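Local coordinates for protein DYNE8 (Micromonospora chersina, PDB 4AMM) that forms the acyltransferase part of an iterative enediyne polyketide synthase, which probably selects and transfers the acyl units used to build dynemicin, at residues A[1-9]-A[393-401]; A[151-162]-A[345-353]. All coordinates share one frame; numbering follows the deposited sequence.

Interaction 1: A[1-9]-A[393-401]; sequences PDHELVVCG and DATPFFAGR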
loop_
_atom_site.group_PDB
_atom_site.type_symbol
_atom_site.label_atom_id
_atom_site.label_comp_id
_atom_site.label_asym_id
_atom_site.label_seq_id
_atom_site.Cartn_x
_atom_site.Cartn_y
_atom_site.Cartn_z
ATOM N N PRO A 1 -2.291 0.723 -22.890
ATOM C CA PRO A 1 -1.453 0.833 -21.671
ATOM C C PRO A 1 0.047 0.536 -21.962
ATOM O O PRO A 1 0.344 -0.199 -22.914
ATOM C CB PRO A 1 -2.070 -0.203 -20.706
ATOM C CG PRO A 1 -2.894 -1.112 -21.549
ATOM C CD PRO A 1 -3.276 -0.375 -22.811
ATOM N N ASP A 2 0.968 1.123 -21.166
ATOM C CA ASP A 2 2.423 0.881 -21.273
ATOM C C ASP A 2 2.910 -0.469 -20.718
ATOM O O ASP A 2 4.005 -0.924 -21.022
ATOM C CB ASP A 2 3.241 2.043 -20.665
ATOM C CG ASP A 2 2.938 2.304 -19.160
ATOM O OD1 ASP A 2 1.967 1.731 -18.595
ATOM O OD2 ASP A 2 3.681 3.121 -18.548
ATOM N N HIS A 3 2.076 -1.128 -19.908
ATOM C CA HIS A 3 2.373 -2.492 -19.535
ATOM C C HIS A 3 1.127 -3.269 -19.917
ATOM O O HIS A 3 -0.027 -2.765 -19.816
ATOM C CB HIS A 3 2.609 -2.699 -18.030
ATOM C CG HIS A 3 3.939 -2.230 -17.549
ATOM N ND1 HIS A 3 4.278 -0.897 -17.547
ATOM C CD2 HIS A 3 5.012 -2.901 -17.093
ATOM C CE1 HIS A 3 5.520 -0.767 -17.122
ATOM N NE2 HIS A 3 5.982 -1.966 -16.818
ATOM N N GLU A 4 1.376 -4.465 -20.379
ATOM C CA GLU A 4 0.333 -5.411 -20.705
ATOM C C GLU A 4 0.280 -6.446 -19.596
ATOM O O GLU A 4 1.298 -6.770 -18.958
ATOM C CB GLU A 4 0.635 -6.056 -22.054
ATOM C CG GLU A 4 -0.565 -6.852 -22.523
ATOM C CD GLU A 4 -1.821 -5.922 -22.587
ATOM O OE1 GLU A 4 -1.979 -5.146 -23.562
ATOM O OE2 GLU A 4 -2.573 -5.903 -21.574
ATOM N N LEU A 5 -0.899 -7.045 -19.377
ATOM C CA LEU A 5 -1.090 -8.114 -18.419
ATOM C C LEU A 5 -1.276 -9.416 -19.114
ATOM O O LEU A 5 -2.221 -9.548 -19.926
ATOM C CB LEU A 5 -2.384 -7.801 -17.629
ATOM C CG LEU A 5 -2.850 -8.919 -16.675
ATOM C CD1 LEU A 5 -1.799 -9.228 -15.584
ATOM C CD2 LEU A 5 -4.191 -8.425 -16.039
ATOM N N VAL A 6 -0.428 -10.406 -18.837
ATOM C CA VAL A 6 -0.502 -11.683 -19.497
ATOM C C VAL A 6 -0.735 -12.746 -18.458
ATOM O O VAL A 6 0.053 -12.923 -17.515
ATOM C CB VAL A 6 0.822 -12.032 -20.218
ATOM C CG1 VAL A 6 0.666 -13.330 -20.881
ATOM C CG2 VAL A 6 1.090 -10.915 -21.213
ATOM N N VAL A 7 -1.947 -13.376 -18.526
ATOM C CA VAL A 7 -2.270 -14.427 -17.593
ATOM C C VAL A 7 -2.481 -15.741 -18.299
ATOM O O VAL A 7 -2.929 -15.741 -19.457
ATOM C CB VAL A 7 -3.535 -14.096 -16.746
ATOM C CG1 VAL A 7 -3.435 -12.744 -16.038
ATOM C CG2 VAL A 7 -4.875 -14.150 -17.598
ATOM N N CYS A 8 -2.252 -16.825 -17.570
ATOM C CA CYS A 8 -2.805 -18.104 -18.037
ATOM C C CYS A 8 -2.777 -19.120 -16.939
ATOM O O CYS A 8 -2.318 -18.862 -15.850
ATOM C CB CYS A 8 -2.159 -18.593 -19.286
ATOM S SG CYS A 8 -0.502 -18.990 -18.957
ATOM N N GLY A 9 -3.310 -20.318 -17.257
ATOM C CA GLY A 9 -3.327 -21.321 -16.244
ATOM C C GLY A 9 -3.633 -22.688 -16.821
ATOM O O GLY A 9 -3.853 -22.828 -18.002
ATOM N N ASP A 393 -10.711 -13.587 -12.838
ATOM C CA ASP A 393 -11.005 -13.137 -14.239
ATOM C C ASP A 393 -10.273 -11.830 -14.459
ATOM O O ASP A 393 -10.645 -10.830 -13.826
ATOM C CB ASP A 393 -12.550 -13.018 -14.389
ATOM C CG ASP A 393 -13.011 -12.681 -15.739
ATOM O OD1 ASP A 393 -12.180 -12.159 -16.591
ATOM O OD2 ASP A 393 -14.208 -12.860 -16.071
ATOM N N ALA A 394 -9.255 -11.846 -15.319
ATOM C CA ALA A 394 -8.491 -10.644 -15.601
ATOM C C ALA A 394 -9.000 -9.913 -16.827
ATOM O O ALA A 394 -8.424 -8.849 -17.240
ATOM C CB ALA A 394 -7.011 -11.104 -15.816
ATOM N N THR A 395 -10.109 -10.333 -17.451
ATOM C CA THR A 395 -10.667 -9.610 -18.624
ATOM C C THR A 395 -10.959 -8.091 -18.384
ATOM O O THR A 395 -10.855 -7.384 -19.386
ATOM C CB THR A 395 -11.879 -10.291 -19.296
ATOM O OG1 THR A 395 -12.961 -10.297 -18.358
ATOM C CG2 THR A 395 -11.537 -11.689 -19.776
ATOM N N PRO A 396 -11.298 -7.642 -17.147
ATOM C CA PRO A 396 -11.524 -6.186 -16.986
ATOM C C PRO A 396 -10.291 -5.371 -17.427
ATOM O O PRO A 396 -10.502 -4.202 -17.814
ATOM C CB PRO A 396 -11.800 -6.057 -15.494
ATOM C CG PRO A 396 -12.421 -7.324 -15.114
ATOM C CD PRO A 396 -11.631 -8.381 -15.913
ATOM N N PHE A 397 -9.096 -5.912 -17.392
ATOM C CA PHE A 397 -7.954 -5.117 -17.805
ATOM C C PHE A 397 -7.993 -4.808 -19.276
ATOM O O PHE A 397 -7.285 -3.901 -19.721
ATOM C CB PHE A 397 -6.667 -5.907 -17.423
ATOM C CG PHE A 397 -5.400 -5.098 -17.609
ATOM C CD1 PHE A 397 -4.968 -4.263 -16.589
ATOM C CD2 PHE A 397 -4.649 -5.211 -18.749
ATOM C CE1 PHE A 397 -3.800 -3.415 -16.775
ATOM C CE2 PHE A 397 -3.424 -4.386 -18.917
ATOM C CZ PHE A 397 -3.064 -3.528 -17.957
ATOM N N PHE A 398 -8.786 -5.528 -20.079
ATOM C CA PHE A 398 -8.813 -5.388 -21.536
ATOM C C PHE A 398 -10.007 -4.594 -22.047
ATOM O O PHE A 398 -10.074 -4.344 -23.237
ATOM C CB PHE A 398 -8.715 -6.792 -22.193
ATOM C CG PHE A 398 -7.412 -7.446 -21.902
ATOM C CD1 PHE A 398 -6.306 -7.108 -22.707
ATOM C CD2 PHE A 398 -7.236 -8.233 -20.771
ATOM C CE1 PHE A 398 -5.071 -7.549 -22.407
ATOM C CE2 PHE A 398 -5.943 -8.751 -20.459
ATOM C CZ PHE A 398 -4.859 -8.391 -21.289
ATOM N N ALA A 399 -10.875 -4.225 -21.126
ATOM C CA ALA A 399 -12.145 -3.530 -21.455
ATOM C C ALA A 399 -11.946 -2.038 -21.580
ATOM O O ALA A 399 -11.291 -1.401 -20.750
ATOM C CB ALA A 399 -13.159 -3.811 -20.371
ATOM N N GLY A 400 -12.544 -1.467 -22.615
ATOM C CA GLY A 400 -12.760 -0.015 -22.626
ATOM C C GLY A 400 -11.526 0.807 -22.899
ATOM O O GLY A 400 -11.474 1.967 -22.454
ATOM N N ARG A 401 -10.576 0.269 -23.652
ATOM C CA ARG A 401 -9.310 1.020 -23.951
ATOM C C ARG A 401 -9.485 2.096 -25.013
ATOM O O ARG A 401 -10.423 2.024 -25.800
ATOM C CB ARG A 401 -8.193 0.086 -24.377
ATOM C CG ARG A 401 -7.877 -0.964 -23.276
ATOM C CD ARG A 401 -6.669 -1.785 -23.670
ATOM N NE ARG A 401 -6.196 -2.621 -22.579
ATOM C CZ ARG A 401 -5.159 -3.427 -22.694
ATOM N NH1 ARG A 401 -4.460 -3.440 -23.843
ATOM N NH2 ARG A 401 -4.780 -4.161 -21.672
#
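E4, on the edge strand 4-10, and R401, the last residue of the chain, meet in an end-on salt bridge that joins the two ends of the construct. From CB the chain of E4 runs anti to the backbone N (chi1 -170°) and then bends at CG, which swings the carboxylate round to R401. E4 CD lies 3.6 Å from F398 CE1. E4 OE1 takes NH1 of R401 at 3.0 Å. E4 OE2 takes NH2 of R401 at 2.8 Å, and each oxygen uses its syn lone pair; the two flat groups are nearly coplanar, 7° apart. E4 OE2 also meets F398 CE1 at 3.1 Å and accepts the backbone N-H of L5 from the anti side, tilted 24° out of the carboxylate plane. It lies in plane at the edge of the F397 ring, whose slightly positive C-H rim suits an anion. Arginine fits because its forked end serves both oxygens at once, and P1 CG covers its flat guanidinium.

L5 continues the contact with carbon: its CB lies over one face of the F397 ring in a CH-pi contact, and CD2 reaches the small A394, which V7 CG1 also meets.

The antiparallel sheet with its helices is consistent with the linker subdomain beside the acyltransferase core in such synthases, the C-terminal tail folding back over it. T36 of helix 32-45 bonds to E4 OE1, and F398 packs on A40 and A43 there. Helix 376-387 takes L5 and V7, while strand 52-58 pairs antiparallel with strand 4-10.

Interaction 2: A[151-162]-A[345-353]; sequences IIADSLAGIRWL and LVEVGPGRM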
loop_
_atom_site.group_PDB
_atom_site.type_symbol
_atom_site.label_atom_id
_atom_site.label_comp_id
_atom_site.label_asym_id
_atom_site.label_seq_id
_atom_site.Cartn_x
_atom_site.Cartn_y
_atom_site.Cartn_z
ATOM N N ILE A 151 -6.116 11.595 -2.124
ATOM C CA ILE A 151 -5.640 10.216 -1.928
ATOM C C ILE A 151 -6.841 9.310 -1.701
ATOM O O ILE A 151 -6.868 8.161 -2.247
ATOM C CB ILE A 151 -4.769 10.208 -0.714
ATOM C CG1 ILE A 151 -3.448 10.935 -1.114
ATOM C CG2 ILE A 151 -4.447 8.783 -0.232
ATOM C CD1 ILE A 151 -2.570 11.338 0.145
ATOM N N ILE A 152 -7.835 9.685 -0.901
ATOM C CA ILE A 152 -8.993 8.828 -0.603
ATOM C C ILE A 152 -9.802 8.661 -1.886
ATOM O O ILE A 152 -10.241 7.513 -2.133
ATOM C CB ILE A 152 -9.782 9.421 0.573
ATOM C CG1 ILE A 152 -9.007 9.261 1.849
ATOM C CG2 ILE A 152 -11.167 8.806 0.605
ATOM C CD1 ILE A 152 -8.859 7.743 2.280
ATOM N N ALA A 153 -9.924 9.661 -2.735
ATOM C CA ALA A 153 -10.667 9.443 -4.011
ATOM C C ALA A 153 -9.952 8.376 -4.833
ATOM O O ALA A 153 -10.639 7.476 -5.413
ATOM C CB ALA A 153 -10.781 10.757 -4.768
ATOM N N ASP A 154 -8.640 8.378 -4.916
ATOM C CA ASP A 154 -7.911 7.339 -5.691
ATOM C C ASP A 154 -8.091 6.001 -5.007
ATOM O O ASP A 154 -8.238 4.969 -5.680
ATOM C CB ASP A 154 -6.428 7.664 -5.903
ATOM C CG ASP A 154 -6.213 8.786 -6.908
ATOM O OD1 ASP A 154 -7.020 8.954 -7.859
ATOM O OD2 ASP A 154 -5.178 9.481 -6.752
ATOM N N SER A 155 -8.000 5.919 -3.682
ATOM C CA SER A 155 -8.251 4.625 -2.964
ATOM C C SER A 155 -9.635 4.106 -3.261
ATOM O O SER A 155 -9.836 2.856 -3.388
ATOM C CB SER A 155 -7.964 4.751 -1.479
ATOM O OG SER A 155 -6.562 5.056 -1.355
ATOM N N LEU A 156 -10.626 4.982 -3.265
ATOM C CA LEU A 156 -12.017 4.504 -3.504
ATOM C C LEU A 156 -12.119 4.014 -4.946
ATOM O O LEU A 156 -12.850 3.051 -5.200
ATOM C CB LEU A 156 -13.002 5.684 -3.290
ATOM C CG LEU A 156 -13.102 6.047 -1.837
ATOM C CD1 LEU A 156 -13.869 7.403 -1.710
ATOM C CD2 LEU A 156 -13.829 4.988 -0.945
ATOM N N ALA A 157 -11.408 4.607 -5.892
ATOM C CA ALA A 157 -11.351 4.083 -7.284
ATOM C C ALA A 157 -10.681 2.740 -7.266
ATOM O O ALA A 157 -11.162 1.793 -7.958
ATOM C CB ALA A 157 -10.601 5.032 -8.173
ATOM N N GLY A 158 -9.617 2.532 -6.492
ATOM C CA GLY A 158 -9.072 1.159 -6.376
ATOM C C GLY A 158 -10.047 0.192 -5.758
ATOM O O GLY A 158 -10.017 -0.961 -6.216
ATOM N N ILE A 159 -10.844 0.578 -4.768
ATOM C CA ILE A 159 -11.830 -0.356 -4.253
ATOM C C ILE A 159 -12.845 -0.671 -5.371
ATOM O O ILE A 159 -13.248 -1.849 -5.478
ATOM C CB ILE A 159 -12.507 0.278 -3.064
ATOM C CG1 ILE A 159 -11.509 0.356 -1.878
ATOM C CG2 ILE A 159 -13.779 -0.507 -2.668
ATOM C CD1 ILE A 159 -11.951 1.298 -0.752
ATOM N N ARG A 160 -13.254 0.255 -6.171
ATOM C CA ARG A 160 -14.180 -0.032 -7.316
ATOM C C ARG A 160 -13.490 -1.024 -8.247
ATOM O O ARG A 160 -14.258 -1.926 -8.757
ATOM C CB ARG A 160 -14.484 1.208 -8.070
ATOM C CG ARG A 160 -15.469 2.126 -7.238
ATOM C CD ARG A 160 -16.115 3.236 -8.114
ATOM N NE ARG A 160 -15.160 4.053 -8.856
ATOM C CZ ARG A 160 -14.577 5.208 -8.452
ATOM N NH1 ARG A 160 -14.756 5.640 -7.244
ATOM N NH2 ARG A 160 -13.769 5.879 -9.261
ATOM N N TRP A 161 -12.185 -0.985 -8.465
ATOM C CA TRP A 161 -11.531 -2.022 -9.305
ATOM C C TRP A 161 -11.563 -3.348 -8.644
ATOM O O TRP A 161 -11.887 -4.383 -9.288
ATOM C CB TRP A 161 -10.077 -1.533 -9.568
ATOM C CG TRP A 161 -9.183 -2.462 -10.394
ATOM C CD1 TRP A 161 -8.118 -3.136 -9.951
ATOM C CD2 TRP A 161 -9.377 -2.762 -11.754
ATOM N NE1 TRP A 161 -7.574 -3.860 -11.007
ATOM C CE2 TRP A 161 -8.334 -3.640 -12.119
ATOM C CE3 TRP A 161 -10.293 -2.346 -12.716
ATOM C CZ2 TRP A 161 -8.196 -4.155 -13.445
ATOM C CZ3 TRP A 161 -10.135 -2.859 -14.075
ATOM C CH2 TRP A 161 -9.066 -3.737 -14.379
ATOM N N LEU A 162 -11.243 -3.426 -7.368
ATOM C CA LEU A 162 -11.376 -4.717 -6.649
ATOM C C LEU A 162 -12.802 -5.231 -6.718
ATOM O O LEU A 162 -13.013 -6.485 -6.880
ATOM C CB LEU A 162 -11.003 -4.630 -5.126
ATOM C CG LEU A 162 -9.588 -4.144 -4.890
ATOM C CD1 LEU A 162 -9.390 -3.964 -3.376
ATOM C CD2 LEU A 162 -8.541 -5.127 -5.427
ATOM N N LEU A 345 0.638 -8.870 -0.322
ATOM C CA LEU A 345 -0.139 -7.675 0.013
ATOM C C LEU A 345 -0.310 -6.869 -1.252
ATOM O O LEU A 345 0.659 -6.721 -2.030
ATOM C CB LEU A 345 0.650 -6.856 1.047
ATOM C CG LEU A 345 0.824 -7.585 2.345
ATOM C CD1 LEU A 345 1.942 -7.064 3.169
ATOM C CD2 LEU A 345 -0.485 -7.564 3.125
ATOM N N VAL A 346 -1.459 -6.296 -1.483
ATOM C CA VAL A 346 -1.703 -5.430 -2.599
ATOM C C VAL A 346 -2.120 -4.078 -2.082
ATOM O O VAL A 346 -3.075 -3.947 -1.283
ATOM C CB VAL A 346 -2.859 -6.024 -3.516
ATOM C CG1 VAL A 346 -3.164 -5.008 -4.640
ATOM C CG2 VAL A 346 -2.346 -7.362 -4.093
ATOM N N GLU A 347 -1.371 -3.052 -2.452
ATOM C CA GLU A 347 -1.717 -1.660 -2.076
ATOM C C GLU A 347 -2.761 -1.077 -3.011
ATOM O O GLU A 347 -2.640 -1.180 -4.259
ATOM C CB GLU A 347 -0.390 -0.859 -2.042
ATOM C CG GLU A 347 -0.565 0.615 -1.640
ATOM C CD GLU A 347 0.778 1.338 -1.520
ATOM O OE1 GLU A 347 1.831 0.755 -1.851
ATOM O OE2 GLU A 347 0.754 2.382 -0.910
ATOM N N VAL A 348 -3.792 -0.497 -2.384
ATOM C CA VAL A 348 -4.993 0.029 -3.120
ATOM C C VAL A 348 -5.113 1.556 -2.965
ATOM O O VAL A 348 -5.737 2.084 -2.046
ATOM C CB VAL A 348 -6.230 -0.638 -2.494
ATOM C CG1 VAL A 348 -7.548 -0.324 -3.282
ATOM C CG2 VAL A 348 -6.092 -2.166 -2.463
ATOM N N GLY A 349 -4.445 2.278 -3.845
ATOM C CA GLY A 349 -4.379 3.717 -3.599
ATOM C C GLY A 349 -3.306 4.133 -4.518
ATOM O O GLY A 349 -2.708 3.343 -5.307
ATOM N N PRO A 350 -3.078 5.451 -4.501
ATOM C CA PRO A 350 -2.091 6.040 -5.367
ATOM C C PRO A 350 -0.708 5.843 -4.770
ATOM O O PRO A 350 -0.557 5.861 -3.558
ATOM C CB PRO A 350 -2.488 7.538 -5.331
ATOM C CG PRO A 350 -3.191 7.764 -4.077
ATOM C CD PRO A 350 -3.761 6.411 -3.611
ATOM N N GLY A 351 0.255 5.690 -5.670
ATOM C CA GLY A 351 1.666 5.553 -5.349
ATOM C C GLY A 351 1.977 4.169 -4.790
ATOM O O GLY A 351 1.154 3.256 -4.863
ATOM N N ARG A 352 3.147 4.013 -4.217
ATOM C CA ARG A 352 3.584 2.751 -3.617
ATOM C C ARG A 352 4.233 2.899 -2.254
ATOM O O ARG A 352 5.095 2.085 -1.874
ATOM C CB ARG A 352 4.413 1.866 -4.586
ATOM C CG ARG A 352 5.733 2.461 -4.887
ATOM C CD ARG A 352 6.555 1.480 -5.830
ATOM N NE ARG A 352 6.746 0.183 -5.146
ATOM C CZ ARG A 352 7.697 -0.065 -4.241
ATOM N NH1 ARG A 352 8.622 0.866 -3.943
ATOM N NH2 ARG A 352 7.750 -1.281 -3.674
ATOM N N MET A 353 3.746 3.898 -1.504
ATOM C CA MET A 353 4.276 4.177 -0.134
ATOM C C MET A 353 4.283 2.965 0.711
ATOM O O MET A 353 5.288 2.636 1.349
ATOM C CB MET A 353 3.389 5.245 0.565
ATOM C CG MET A 353 3.565 5.351 2.087
ATOM S SD MET A 353 2.316 6.491 2.839
ATOM C CE MET A 353 3.068 6.477 4.434
#
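S155 and G349 bring their CA atoms within 4.0 Å, so the turn leaving strand 344-347 lies directly against helix 144-165, and G158 stands 5.3 Å from V348 by the same measure. Glycine suits both places: a CB on G349 would run into S155 OG, and one on G158 would collide with V348 CG1.

V348 fills the groove at G158. Its CG1, anti to the backbone N (chi1 -173°), lies against the helix backbone, 3.6 Å from G158 C, while its CG2 meets L162 CD1 tip to tip at 3.9 Å. A branched valine thus touches two successive turns of the helix without needing length.

The hydroxyl of S155 lies between two carbonyl oxygens, I151 O one turn back in its own helix and V348 O across the contact, each 3.2 Å from S155 OG. Serine is small enough for this close approach and still offers a polar atom.

P350 lays its ring across D154, with CG 3.7 Å from D154 CB and CB 3.6 Å from D154 OD2; the side chains of P350 and I151 cross at about a right angle, I151 CG2 resting on P350 CG. Replacing the ring with an alanine would probably open a gap beside D154 and I151 and give the turn after G349 more backbone freedom.

No charge pairs across this contact. Its close backbone approach and carbon packing imply a fit set mainly by shape, with the S155 hydroxyl, set between two carbonyl oxygens, as its polar element, consistent with a helix packed on the central parallel sheet of an acyltransferase core.

Interaction 2 lies near the centre of the folded chain, where helix 144-165 packs against the end of a strand of the parallel sheet; interaction 1 is peripheral, holding the terminal tail to the edge strand of the separate antiparallel sheet. Chemistry follows place. The peripheral contact combines a two-pronged salt bridge with aromatic rings and has exposed residues at the chain ends, whereas the inner one depends on glycines, small side chains and aliphatic packing. They hold different elements but touch: W161, on the helix of interaction 2, packs against P396 and F397 of segment 393-401. In sequence, interaction 2 is nested inside the loop that interaction 1 closes.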